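Local coordinates for protein oxalate--CoA ligase (Arabidopsis thaliana, PDB 5IE2) that belongs to the ANL superfamily of AMP-binding enzymes and carries a bound adenosine-5'-triphosphate with a magnesium ion, at residues K375-P378 against E379-K382; A383-F387 against G388-T392; R239-A242 against T243-W246; Y257-P261 against T262-I266. All blocks are in the same frame, centred on the assembly; numbering follows the deposited sequence.

Interaction 1: residues K375-P378 against E379-K382; sequences KNNP and EANK
The chi1 of N377, -167°, sets CG opposite the backbone N and beside the carbonyl carbon, which points the amide at the first turn of the helix. In N381 the first torsion does the reverse. CG lies beside the backbone N, which brings the amide carbon near N377 O. The N377 amide reaches A380. Its OD1 accepts a hydrogen bond from A380 N at 2.9 Å. The bond is close to straight at the hydrogen, 165°, but the donor stands 56° out of the plane of the amide carbonyl. It therefore does not meet a lone pair squarely. The flat amide also leans on the A380 methyl, with CB of A380 3.3 Å from CG of N377 and 3.4 Å from ND2 of N377. E379 passes by OD1 of N377 with its CB at 3.8 Å.

N377 is the N-cap of helix 378-384. P378 takes the first helical place, where a proline suits because no helical partner is needed for its nitrogen. Ordinary helix bonds follow. N381 N donates to N377 O at 3.1 Å, and K382 N donates to P378 O at 2.9 Å. CG of N381 lies 3.5 Å from N377 O. The OD1 of N381 accepts from Y374 N, in the loop that leads to the cap. N377 and A380 both touch K178. The side chain of A380 lies about 10 Å from the bound ATP.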
loop_
_atom_site.group_PDB
_atom_site.type_symbol
_atom_site.label_atom_id
_atom_site.label_comp_id
_atom_site.label_asym_id
_atom_site.label_seq_id
_atom_site.Cartn_x
_atom_site.Cartn_y
_atom_site.Cartn_z
ATOM N N LYS A 375 5.257 -17.767 -5.104
ATOM C CA LYS A 375 4.631 -18.843 -5.857
ATOM C C LYS A 375 5.526 -19.269 -7.020
ATOM O O LYS A 375 5.946 -18.431 -7.811
ATOM C CB LYS A 375 3.271 -18.396 -6.374
ATOM C CG LYS A 375 2.586 -19.430 -7.246
ATOM C CD LYS A 375 1.293 -18.904 -7.802
ATOM C CE LYS A 375 0.526 -20.058 -8.423
ATOM N NZ LYS A 375 -0.725 -19.571 -9.021
ATOM N N ASN A 376 5.818 -20.558 -7.103
ATOM C CA ASN A 376 6.582 -21.087 -8.242
ATOM C C ASN A 376 7.852 -20.287 -8.497
ATOM O O ASN A 376 8.022 -19.692 -9.580
ATOM C CB ASN A 376 5.733 -21.082 -9.520
ATOM C CG ASN A 376 4.598 -22.072 -9.470
ATOM O OD1 ASN A 376 4.630 -23.045 -8.709
ATOM N ND2 ASN A 376 3.572 -21.831 -10.291
ATOM N N ASN A 377 8.692 -20.176 -7.476
ATOM C CA ASN A 377 9.976 -19.517 -7.667
ATOM C C ASN A 377 10.923 -20.041 -6.609
ATOM O O ASN A 377 11.328 -19.319 -5.683
ATOM C CB ASN A 377 9.858 -17.989 -7.636
ATOM C CG ASN A 377 11.122 -17.316 -8.138
ATOM O OD1 ASN A 377 12.215 -17.910 -8.092
ATOM N ND2 ASN A 377 10.992 -16.095 -8.641
ATOM N N PRO A 378 11.298 -21.316 -6.763
ATOM C CA PRO A 378 12.119 -21.991 -5.759
ATOM C C PRO A 378 13.407 -21.241 -5.507
ATOM O O PRO A 378 13.895 -21.240 -4.368
ATOM C CB PRO A 378 12.384 -23.371 -6.387
ATOM C CG PRO A 378 12.054 -23.221 -7.839
ATOM C CD PRO A 378 11.003 -22.178 -7.925
ATOM N N GLU A 379 13.934 -20.607 -6.548
ATOM C CA GLU A 379 15.181 -19.846 -6.463
ATOM C C GLU A 379 15.082 -18.552 -5.635
ATOM O O GLU A 379 15.977 -18.252 -4.835
ATOM C CB GLU A 379 15.697 -19.530 -7.860
ATOM C CG GLU A 379 16.983 -18.727 -7.841
ATOM C CD GLU A 379 17.678 -18.707 -9.194
ATOM O OE1 GLU A 379 17.160 -19.359 -10.137
ATOM O OE2 GLU A 379 18.755 -18.065 -9.298
ATOM N N ALA A 380 14.045 -17.752 -5.898
ATOM C CA ALA A 380 13.787 -16.554 -5.094
ATOM C C ALA A 380 13.568 -16.964 -3.623
ATOM O O ALA A 380 13.991 -16.243 -2.719
ATOM C CB ALA A 380 12.608 -15.806 -5.613
ATOM N N ASN A 381 12.946 -18.124 -3.382
ATOM C CA ASN A 381 12.712 -18.556 -2.011
ATOM C C ASN A 381 13.997 -19.029 -1.317
ATOM O O ASN A 381 14.284 -18.683 -0.159
ATOM C CB ASN A 381 11.651 -19.647 -1.999
ATOM C CG ASN A 381 10.277 -19.082 -2.332
ATOM O OD1 ASN A 381 10.035 -17.917 -2.056
ATOM N ND2 ASN A 381 9.375 -19.903 -2.879
ATOM N N LYS A 382 14.817 -19.760 -2.044
ATOM C CA LYS A 382 16.084 -20.181 -1.462
ATOM C C LYS A 382 16.954 -18.924 -1.222
ATOM O O LYS A 382 17.644 -18.810 -0.211
ATOM C CB LYS A 382 16.769 -21.224 -2.378
ATOM C CG LYS A 382 18.303 -21.300 -2.263
ATOM C CD LYS A 382 18.942 -21.916 -3.524
ATOM C CE LYS A 382 20.480 -21.854 -3.489
ATOM N NZ LYS A 382 21.129 -22.532 -4.665
#

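Interaction 2: residues A383-F387 against G388-T392; sequences AGFEF and GWFHT
A beta hairpin with a two-residue loop joins strand 385-386 to strand 389-392, directly after helix 378-384. Its type I' turn runs from E386 to W389, with F387 and G388 at the corners. Glycine fits the second corner, because at its backbone angles a side chain would collide with F387 O. E386 and W389 form the hydrogen-bonded pair. E386 N donates to W389 O at 2.8 Å, and W389 N donates to E386 O at 2.9 Å. One step on, H391 N donates to G384 O at 2.7 Å, which ties the end of the helix to the second strand.

F385 and F390 are the non-hydrogen-bonded pair, with both side chains on one face of the hairpin. Their ring planes stand at 42°, with centroids 5.0 Å apart. CD1 of F390 sits over a face of the F385 ring, toward its rim and nearest CZ. F390 also packs on M314 and I365. On the face of E386 and W389, the indole keeps an edge toward E386 O and reaches C364 on strand 361-366. Here chi1 of W389, -66°, sets CG beside the backbone N, and CD1 comes 3.3 Å from F387 O. H391 bonds E362 through ND1. A water in the plane of its ring lies 2.8 Å from NE2 of H391 and donates a short bond, 2.5 Å, to OE1 of E386.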
loop_
_atom_site.group_PDB
_atom_site.type_symbol
_atom_site.label_atom_id
_atom_site.label_comp_id
_atom_site.label_asym_id
_atom_site.label_seq_id
_atom_site.Cartn_x
_atom_site.Cartn_y
_atom_site.Cartn_z
ATOM N N ALA A 383 16.897 -17.947 -2.115
ATOM C CA ALA A 383 17.661 -16.734 -1.925
ATOM C C ALA A 383 17.144 -15.815 -0.810
ATOM O O ALA A 383 17.932 -15.121 -0.146
ATOM C CB ALA A 383 17.712 -15.960 -3.220
ATOM N N GLY A 384 15.828 -15.778 -0.623
ATOM C CA GLY A 384 15.195 -14.731 0.172
ATOM C C GLY A 384 14.936 -15.107 1.630
ATOM O O GLY A 384 14.810 -14.214 2.476
ATOM N N PHE A 385 14.916 -16.423 1.935
ATOM C CA PHE A 385 14.533 -16.905 3.254
ATOM C C PHE A 385 15.642 -17.727 3.917
ATOM O O PHE A 385 16.288 -18.559 3.272
ATOM C CB PHE A 385 13.264 -17.763 3.153
ATOM C CG PHE A 385 12.063 -17.006 2.694
ATOM C CD1 PHE A 385 11.131 -16.527 3.620
ATOM C CD2 PHE A 385 11.857 -16.770 1.350
ATOM C CE1 PHE A 385 10.036 -15.864 3.202
ATOM C CE2 PHE A 385 10.757 -16.048 0.933
ATOM C CZ PHE A 385 9.844 -15.613 1.876
ATOM N N GLU A 386 15.866 -17.491 5.199
ATOM C CA GLU A 386 16.802 -18.338 5.931
ATOM C C GLU A 386 16.372 -18.438 7.401
ATOM O O GLU A 386 16.291 -17.415 8.081
ATOM C CB GLU A 386 18.226 -17.786 5.828
ATOM C CG GLU A 386 19.192 -18.626 6.631
ATOM C CD GLU A 386 20.627 -18.138 6.586
ATOM O OE1 GLU A 386 20.880 -17.029 6.057
ATOM O OE2 GLU A 386 21.503 -18.886 7.087
ATOM N N PHE A 387 16.139 -19.671 7.877
ATOM C CA PHE A 387 15.716 -19.910 9.263
ATOM C C PHE A 387 14.532 -19.012 9.660
ATOM O O PHE A 387 14.523 -18.453 10.781
ATOM C CB PHE A 387 16.866 -19.695 10.233
ATOM C CG PHE A 387 16.684 -20.420 11.565
ATOM C CD1 PHE A 387 16.536 -21.804 11.596
ATOM C CD2 PHE A 387 16.663 -19.699 12.785
ATOM C CE1 PHE A 387 16.371 -22.482 12.826
ATOM C CE2 PHE A 387 16.496 -20.383 14.029
ATOM C CZ PHE A 387 16.360 -21.773 14.043
ATOM N N GLY A 388 13.560 -18.885 8.758
ATOM C CA GLY A 388 12.344 -18.112 9.039
ATOM C C GLY A 388 12.450 -16.637 8.670
ATOM O O GLY A 388 11.440 -15.930 8.593
ATOM N N TRP A 389 13.673 -16.156 8.470
ATOM C CA TRP A 389 13.887 -14.735 8.177
ATOM C C TRP A 389 13.799 -14.441 6.683
ATOM O O TRP A 389 14.420 -15.137 5.876
ATOM C CB TRP A 389 15.266 -14.292 8.639
ATOM C CG TRP A 389 15.468 -14.315 10.137
ATOM C CD1 TRP A 389 15.848 -15.386 10.914
ATOM C CD2 TRP A 389 15.312 -13.201 11.019
ATOM N NE1 TRP A 389 15.947 -14.997 12.222
ATOM C CE2 TRP A 389 15.609 -13.662 12.319
ATOM C CE3 TRP A 389 14.944 -11.842 10.823
ATOM C CZ2 TRP A 389 15.584 -12.818 13.434
ATOM C CZ3 TRP A 389 14.924 -10.999 11.916
ATOM C CH2 TRP A 389 15.228 -11.504 13.231
ATOM N N PHE A 390 13.151 -13.338 6.339
ATOM C CA PHE A 390 13.019 -12.908 4.962
ATOM C C PHE A 390 13.952 -11.695 4.704
ATOM O O PHE A 390 13.930 -10.736 5.469
ATOM C CB PHE A 390 11.559 -12.563 4.692
ATOM C CG PHE A 390 11.339 -11.903 3.348
ATOM C CD1 PHE A 390 11.552 -12.618 2.182
ATOM C CD2 PHE A 390 10.916 -10.553 3.283
ATOM C CE1 PHE A 390 11.342 -11.998 0.928
ATOM C CE2 PHE A 390 10.725 -9.938 2.056
ATOM C CZ PHE A 390 10.945 -10.657 0.880
ATOM N N HIS A 391 14.746 -11.748 3.625
ATOM C CA HIS A 391 15.667 -10.660 3.232
ATOM C C HIS A 391 14.907 -9.652 2.370
ATOM O O HIS A 391 14.410 -10.028 1.315
ATOM C CB HIS A 391 16.872 -11.220 2.465
ATOM C CG HIS A 391 17.803 -11.989 3.327
ATOM N ND1 HIS A 391 19.113 -11.606 3.531
ATOM C CD2 HIS A 391 17.595 -13.063 4.122
ATOM C CE1 HIS A 391 19.681 -12.435 4.396
ATOM N NE2 HIS A 391 18.783 -13.335 4.761
ATOM N N THR A 392 14.744 -8.406 2.841
ATOM C CA THR A 392 13.854 -7.439 2.143
ATOM C C THR A 392 14.437 -6.834 0.854
ATOM O O THR A 392 13.691 -6.285 0.047
ATOM C CB THR A 392 13.462 -6.224 3.031
ATOM O OG1 THR A 392 14.665 -5.498 3.368
ATOM C CG2 THR A 392 12.798 -6.678 4.293
HETATM O O HOH W 1 19.803 -14.893 6.817
#

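Interaction 3: residues R239-A242 against T243-W246; sequences RFSA and TTFW
S241 reaches T244 with its CB and both T243 and T244 with its OG. Its CB lies 3.3 Å from OG1 of T244. The chi1 of 161° then places OG opposite the backbone N, beside the carbonyl carbon, facing the start of the helix. OG accepts from T244 N at 3.2 Å, with 149° at the hydrogen. It also takes a weak bond from T243 N, likewise 3.2 Å from OG of S241. The third neighbour is the T243 hydroxyl, whose OG1 is 2.9 Å from OG of S241. The first torsion of T243 holds OG1 between its own backbone N and carbonyl carbon, on the side of S241.

These bonds make S241 the N-cap of helix 242-251. Its OG serves N-H groups of the first turn, which have no regular i-4 helical partner. The backbone bonds here are poor. S241 O receives only weak ones, from T244 N and, at 3.2 Å, from F245 N. A water bridges the next step, donating to A242 O at 2.7 Å and accepting from W246 N at 2.9 Å. Ahead of the cap, CE1 of F240 approaches CB of F245 at 4.1 Å, and the two side chains cross at a slant.

F240 packs on I263, I266 and I267 of helix 261-273, and T243 touches R270 there. F245 meets Y257 of strand 256-259 edge-to-face, while W246 meets Y279 in the same way and also packs against F304 of helix 294-304.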
loop_
_atom_site.group_PDB
_atom_site.type_symbol
_atom_site.label_atom_id
_atom_site.label_comp_id
_atom_site.label_asym_id
_atom_site.label_seq_id
_atom_site.Cartn_x
_atom_site.Cartn_y
_atom_site.Cartn_z
ATOM N N ARG A 239 -12.132 6.358 -6.719
ATOM C CA ARG A 239 -10.700 6.680 -6.720
ATOM C C ARG A 239 -10.460 8.001 -5.990
ATOM O O ARG A 239 -11.386 8.774 -5.767
ATOM C CB ARG A 239 -10.154 6.776 -8.159
ATOM C CG ARG A 239 -10.636 8.007 -8.818
ATOM C CD ARG A 239 -10.323 8.068 -10.306
ATOM N NE ARG A 239 -11.073 9.186 -10.889
ATOM C CZ ARG A 239 -12.256 9.081 -11.501
ATOM N NH1 ARG A 239 -12.835 7.898 -11.661
ATOM N NH2 ARG A 239 -12.853 10.169 -11.972
ATOM N N PHE A 240 -9.213 8.265 -5.625
ATOM C CA PHE A 240 -8.877 9.510 -4.940
ATOM C C PHE A 240 -9.226 10.710 -5.791
ATOM O O PHE A 240 -8.951 10.708 -6.997
ATOM C CB PHE A 240 -7.388 9.513 -4.613
ATOM C CG PHE A 240 -6.864 10.849 -4.141
ATOM C CD1 PHE A 240 -7.277 11.392 -2.944
ATOM C CD2 PHE A 240 -5.995 11.568 -4.950
ATOM C CE1 PHE A 240 -6.758 12.629 -2.537
ATOM C CE2 PHE A 240 -5.488 12.801 -4.542
ATOM C CZ PHE A 240 -5.878 13.317 -3.356
ATOM N N SER A 241 -9.827 11.724 -5.174
ATOM C CA SER A 241 -10.039 13.030 -5.808
ATOM C C SER A 241 -9.543 14.118 -4.878
ATOM O O SER A 241 -9.970 14.154 -3.733
ATOM C CB SER A 241 -11.551 13.266 -6.102
ATOM O OG SER A 241 -11.844 14.648 -6.300
ATOM N N ALA A 242 -8.652 14.989 -5.321
ATOM C CA ALA A 242 -8.197 16.035 -4.394
ATOM C C ALA A 242 -9.349 16.996 -4.017
ATOM O O ALA A 242 -9.385 17.586 -2.928
ATOM C CB ALA A 242 -7.033 16.817 -4.989
ATOM N N THR A 243 -10.315 17.137 -4.910
ATOM C CA THR A 243 -11.374 18.112 -4.653
ATOM C C THR A 243 -12.402 17.588 -3.665
ATOM O O THR A 243 -13.011 18.377 -2.955
ATOM C CB THR A 243 -12.063 18.556 -5.973
ATOM O OG1 THR A 243 -12.708 17.445 -6.587
ATOM C CG2 THR A 243 -11.045 19.027 -6.907
ATOM N N THR A 244 -12.645 16.279 -3.612
ATOM C CA THR A 244 -13.663 15.809 -2.674
ATOM C C THR A 244 -13.091 15.257 -1.371
ATOM O O THR A 244 -13.855 14.898 -0.486
ATOM C CB THR A 244 -14.540 14.710 -3.277
ATOM O OG1 THR A 244 -13.726 13.579 -3.608
ATOM C CG2 THR A 244 -15.275 15.243 -4.545
ATOM N N PHE A 245 -11.759 15.176 -1.281
ATOM C CA PHE A 245 -11.094 14.540 -0.116
ATOM C C PHE A 245 -11.524 15.154 1.208
ATOM O O PHE A 245 -12.029 14.439 2.091
ATOM C CB PHE A 245 -9.561 14.624 -0.266
ATOM C CG PHE A 245 -8.818 14.063 0.914
ATOM C CD1 PHE A 245 -9.022 12.733 1.276
ATOM C CD2 PHE A 245 -7.967 14.858 1.678
ATOM C CE1 PHE A 245 -8.360 12.167 2.377
ATOM C CE2 PHE A 245 -7.291 14.298 2.802
ATOM C CZ PHE A 245 -7.502 12.958 3.142
ATOM N N TRP A 246 -11.298 16.465 1.391
ATOM C CA TRP A 246 -11.588 17.056 2.677
ATOM C C TRP A 246 -13.083 17.151 2.934
ATOM O O TRP A 246 -13.483 16.963 4.068
ATOM C CB TRP A 246 -10.934 18.436 2.836
ATOM C CG TRP A 246 -9.404 18.286 3.060
ATOM C CD1 TRP A 246 -8.416 18.680 2.209
ATOM C CD2 TRP A 246 -8.754 17.686 4.188
ATOM N NE1 TRP A 246 -7.177 18.367 2.730
ATOM C CE2 TRP A 246 -7.358 17.746 3.944
ATOM C CE3 TRP A 246 -9.214 17.117 5.384
ATOM C CZ2 TRP A 246 -6.416 17.269 4.862
ATOM C CZ3 TRP A 246 -8.279 16.617 6.296
ATOM C CH2 TRP A 246 -6.888 16.707 6.033
HETATM O O HOH W 2 -10.440 18.406 -0.581
#

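Interaction 4: residues Y257-P261 against T262-I266; sequences YTAVP and TIHQI
The H264 imidazole has the A259 methyl over one face, and Y257 OH and P261 CA at its edge. CB of A259 makes a CH-pi contact, 3.8 Å from the centroid of the H264 ring and 20° off its normal. ND1 of H264 donates to OH of Y257 at 3.0 Å. The oxygen lies in the imidazole plane, yet the bond is bent, 137° at the hydrogen. The Y257 and H264 ring planes stand at 54°.

This is the turn from strand to helix in a beta-alpha-beta unit of strand 256-259, helix 261-273 and strand 284-287. H264 bridges both strands, because its NE2 bonds R286 O. V260 is the N-cap, although its side chain cannot accept a bond. Its O takes H264 N at 3.0 Å and, more weakly, I263 N. P261 O takes Q265 N at 2.9 Å. Farther out, OG1 of T262 bonds G499 O and OE1 of Q265 bonds Q438, linking the helix to the C-terminal part of the chain. V260 and T262 lie side by side. CG2 of V260 is 3.5 Å from OG1 of T262 and 3.8 Å from CG1 of I263.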
loop_
_atom_site.group_PDB
_atom_site.type_symbol
_atom_site.label_atom_id
_atom_site.label_comp_id
_atom_site.label_asym_id
_atom_site.label_seq_id
_atom_site.Cartn_x
_atom_site.Cartn_y
_atom_site.Cartn_z
ATOM N N TYR A 257 -5.903 9.491 8.135
ATOM C CA TYR A 257 -5.845 8.864 6.821
ATOM C C TYR A 257 -4.400 8.388 6.581
ATOM O O TYR A 257 -3.467 8.782 7.312
ATOM C CB TYR A 257 -6.322 9.806 5.652
ATOM C CG TYR A 257 -5.347 10.884 5.211
ATOM C CD1 TYR A 257 -4.528 10.711 4.080
ATOM C CD2 TYR A 257 -5.255 12.087 5.908
ATOM C CE1 TYR A 257 -3.637 11.696 3.663
ATOM C CE2 TYR A 257 -4.388 13.082 5.509
ATOM C CZ TYR A 257 -3.580 12.889 4.366
ATOM O OH TYR A 257 -2.704 13.869 3.966
ATOM N N THR A 258 -4.266 7.543 5.579
ATOM C CA THR A 258 -2.945 7.050 5.193
ATOM C C THR A 258 -2.796 7.230 3.694
ATOM O O THR A 258 -3.781 7.046 2.916
ATOM C CB THR A 258 -2.764 5.562 5.618
ATOM O OG1 THR A 258 -1.433 5.143 5.305
ATOM C CG2 THR A 258 -3.760 4.634 4.884
ATOM N N ALA A 259 -1.583 7.591 3.256
ATOM C CA ALA A 259 -1.365 7.783 1.836
ATOM C C ALA A 259 0.101 7.603 1.554
ATOM O O ALA A 259 0.915 7.472 2.481
ATOM C CB ALA A 259 -1.843 9.166 1.371
ATOM N N VAL A 260 0.446 7.597 0.285
ATOM C CA VAL A 260 1.873 7.570 -0.111
ATOM C C VAL A 260 2.369 9.028 -0.336
ATOM O O VAL A 260 1.550 9.943 -0.576
ATOM C CB VAL A 260 2.074 6.728 -1.390
ATOM C CG1 VAL A 260 1.554 5.273 -1.144
ATOM C CG2 VAL A 260 1.315 7.392 -2.594
ATOM N N PRO A 261 3.685 9.260 -0.300
ATOM C CA PRO A 261 4.159 10.651 -0.442
ATOM C C PRO A 261 3.626 11.399 -1.690
ATOM O O PRO A 261 3.311 12.583 -1.565
ATOM C CB PRO A 261 5.676 10.494 -0.537
ATOM C CG PRO A 261 5.946 9.298 0.414
ATOM C CD PRO A 261 4.781 8.336 0.082
ATOM N N THR A 262 3.483 10.759 -2.846
ATOM C CA THR A 262 3.017 11.533 -4.009
ATOM C C THR A 262 1.556 12.024 -3.813
ATOM O O THR A 262 1.178 13.135 -4.252
ATOM C CB THR A 262 3.133 10.750 -5.306
ATOM O OG1 THR A 262 2.413 9.516 -5.183
ATOM C CG2 THR A 262 4.642 10.456 -5.617
ATOM N N ILE A 263 0.750 11.215 -3.118
ATOM C CA ILE A 263 -0.615 11.653 -2.834
ATOM C C ILE A 263 -0.631 12.760 -1.770
ATOM O O ILE A 263 -1.366 13.769 -1.923
ATOM C CB ILE A 263 -1.501 10.444 -2.405
ATOM C CG1 ILE A 263 -1.720 9.491 -3.578
ATOM C CG2 ILE A 263 -2.845 10.919 -1.818
ATOM C CD1 ILE A 263 -2.508 10.122 -4.768
ATOM N N HIS A 264 0.172 12.620 -0.710
ATOM C CA HIS A 264 0.298 13.713 0.254
ATOM C C HIS A 264 0.711 15.033 -0.460
ATOM O O HIS A 264 0.220 16.107 -0.120
ATOM C CB HIS A 264 1.339 13.401 1.341
ATOM C CG HIS A 264 0.890 12.357 2.310
ATOM N ND1 HIS A 264 -0.290 12.464 3.014
ATOM C CD2 HIS A 264 1.447 11.175 2.677
ATOM C CE1 HIS A 264 -0.419 11.410 3.809
ATOM N NE2 HIS A 264 0.624 10.615 3.628
ATOM N N GLN A 265 1.616 14.942 -1.434
ATOM C CA GLN A 265 2.035 16.167 -2.174
ATOM C C GLN A 265 0.871 16.774 -2.953
ATOM O O GLN A 265 0.733 18.021 -2.996
ATOM C CB GLN A 265 3.193 15.865 -3.122
ATOM C CG GLN A 265 4.531 15.668 -2.360
ATOM C CD GLN A 265 5.603 15.057 -3.240
ATOM O OE1 GLN A 265 5.504 13.878 -3.635
ATOM N NE2 GLN A 265 6.650 15.857 -3.572
ATOM N N ILE A 266 0.063 15.930 -3.579
ATOM C CA ILE A 266 -1.141 16.470 -4.262
ATOM C C ILE A 266 -2.124 17.164 -3.293
ATOM O O ILE A 266 -2.694 18.240 -3.611
ATOM C CB ILE A 266 -1.866 15.338 -5.042
ATOM C CG1 ILE A 266 -0.942 14.884 -6.163
ATOM C CG2 ILE A 266 -3.251 15.799 -5.565
ATOM C CD1 ILE A 266 -1.384 13.673 -6.925
#

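How the interactions relate
All four contacts are local and follow in series, so none nests in or crosses another. From the N terminus, interaction 3 starts helix 242-251. Strand 256-259 comes next, and interaction 4 turns it into helix 261-273. These two touch, side chains of the first packing on strand 256-259 and helix 261-273, with A242 CB against I266 CG2. Much later, interaction 1 starts helix 378-384. Interaction 2 takes over where that helix ends and turns the chain back through a hairpin. Interactions 1 and 3 lie on opposite sides of the chain's centre, their centres about 40 Å apart. The side chains of F390 in interaction 2 and P261 in interaction 4 each lie about 7 Å from the bound ATP.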